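Local coordinates for TIGR00725 family protein (Thermotoga maritima, PDB 1RCU) that is of unknown function but belongs to the SLOG cluster 4 family, whose Rossmann-like fold suggests that it binds a nucleotide-like ligand, at residues 51-54 and 55-59. Sequence-based numbering, arbitrary orientation.
Sequences GRTL and AKKGY
Leu54 and Tyr59 meet where helix 44-56 ends: methyl CD2 of the leucine lies 3.6 Å from ring atom CD2 of the tyrosine, the two side chains crossing at about a right angle. This is the tight side. Branched Leu54 is buried, reaching Val26 and Val28 of the central strand 25-30, while the side chain of Tyr59 also touches Val26 and Ile189 of helix 182-190. The backbone holds Tyr59 beside the last turn: its N donates to Leu54 O at 3.1 Å; Gly58 N donates a hydrogen bond to Ala55 O at 2.8 Å. Together with the positive phi of Gly58 (82°), a backbone shape that glycine, having no side chain, adopts without strain, these mark a Schellman motif, which turns the chain from the helix into strand 60-63 of a beta-alpha-beta unit. The small side chain of Ala55 packs on Ala80. The solvent side is looser. With CG anti to its carbonyl carbon (chi1 -58°), Lys56 runs its chain past Arg52 O, and its CE stops 4.0 Å from Arg52 CB. The extended arginine leads away to a salt bridge with Glu79, and the like charges stay apart, Arg52 NE lying 6.0 Å from Lys56 NZ.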
loop_
_atom_site.group_PDB
_atom_site.type_symbol
_atom_site.label_atom_id
_atom_site.label_comp_id
_atom_site.label_asym_id
_atom_site.label_seq_id
_atom_site.Cartn_x
_atom_site.Cartn_y
_atom_site.Cartn_z
ATOM N N GLY A 51 6.239 16.270 -24.334
ATOM C CA GLY A 51 5.247 15.249 -24.621
ATOM C C GLY A 51 5.243 14.773 -26.057
ATOM O O GLY A 51 5.207 13.569 -26.328
ATOM N N ARG A 52 5.279 15.722 -26.981
ATOM C CA ARG A 52 5.277 15.406 -28.394
ATOM C C ARG A 52 6.539 14.643 -28.787
ATOM O O ARG A 52 6.481 13.630 -29.482
ATOM C CB ARG A 52 5.179 16.695 -29.196
ATOM C CG ARG A 52 3.947 17.519 -28.913
ATOM C CD ARG A 52 3.793 18.525 -30.016
ATOM N NE ARG A 52 2.667 19.430 -29.828
ATOM C CZ ARG A 52 2.787 20.716 -29.523
ATOM N NH1 ARG A 52 3.986 21.250 -29.358
ATOM N NH2 ARG A 52 1.706 21.472 -29.417
ATOM N N THR A 53 7.677 15.131 -28.315
ATOM C CA THR A 53 8.946 14.514 -28.627
ATOM C C THR A 53 9.029 13.080 -28.118
ATOM O O THR A 53 9.589 12.212 -28.795
ATOM C CB THR A 53 10.099 15.301 -28.027
ATOM O OG1 THR A 53 10.019 16.664 -28.461
ATOM C CG2 THR A 53 11.441 14.694 -28.477
ATOM N N LEU A 54 8.481 12.826 -26.932
ATOM C CA LEU A 54 8.529 11.477 -26.383
ATOM C C LEU A 54 7.694 10.566 -27.261
ATOM O O LEU A 54 8.101 9.450 -27.577
ATOM C CB LEU A 54 8.008 11.453 -24.946
ATOM C CG LEU A 54 8.931 12.166 -23.952
ATOM C CD1 LEU A 54 8.336 12.159 -22.563
ATOM C CD2 LEU A 54 10.284 11.488 -23.958
ATOM N N ALA A 55 6.520 11.056 -27.651
ATOM C CA ALA A 55 5.625 10.294 -28.509
ATOM C C ALA A 55 6.307 10.009 -29.841
ATOM O O ALA A 55 6.329 8.866 -30.277
ATOM C CB ALA A 55 4.304 11.060 -28.738
ATOM N N LYS A 56 6.868 11.039 -30.478
ATOM C CA LYS A 56 7.521 10.871 -31.780
ATOM C C LYS A 56 8.653 9.847 -31.730
ATOM O O LYS A 56 8.862 9.106 -32.690
ATOM C CB LYS A 56 8.056 12.213 -32.316
ATOM C CG LYS A 56 6.998 13.310 -32.487
ATOM C CD LYS A 56 7.608 14.587 -33.057
ATOM C CE LYS A 56 6.725 15.827 -32.812
ATOM N NZ LYS A 56 5.763 16.205 -33.894
ATOM N N LYS A 57 9.366 9.796 -30.608
ATOM C CA LYS A 57 10.470 8.857 -30.457
ATOM C C LYS A 57 9.990 7.466 -30.090
ATOM O O LYS A 57 10.798 6.550 -29.962
ATOM C CB LYS A 57 11.482 9.340 -29.406
ATOM C CG LYS A 57 12.215 10.626 -29.747
ATOM C CD LYS A 57 12.932 10.546 -31.084
ATOM C CE LYS A 57 13.770 11.806 -31.325
ATOM N NZ LYS A 57 14.428 11.832 -32.659
ATOM N N GLY A 58 8.683 7.318 -29.897
ATOM C CA GLY A 58 8.133 6.017 -29.564
ATOM C C GLY A 58 8.173 5.532 -28.122
ATOM O O GLY A 58 7.973 4.343 -27.882
ATOM N N TYR A 59 8.432 6.426 -27.168
ATOM C CA TYR A 59 8.469 6.050 -25.755
ATOM C C TYR A 59 7.053 5.984 -25.167
ATOM O O TYR A 59 6.166 6.745 -25.565
ATOM C CB TYR A 59 9.286 7.060 -24.921
ATOM C CG TYR A 59 10.725 7.232 -25.342
ATOM C CD1 TYR A 59 11.603 6.149 -25.359
ATOM C CD2 TYR A 59 11.212 8.482 -25.730
ATOM C CE1 TYR A 59 12.933 6.299 -25.758
ATOM C CE2 TYR A 59 12.550 8.650 -26.128
ATOM C CZ TYR A 59 13.401 7.554 -26.140
ATOM O OH TYR A 59 14.713 7.723 -26.535
#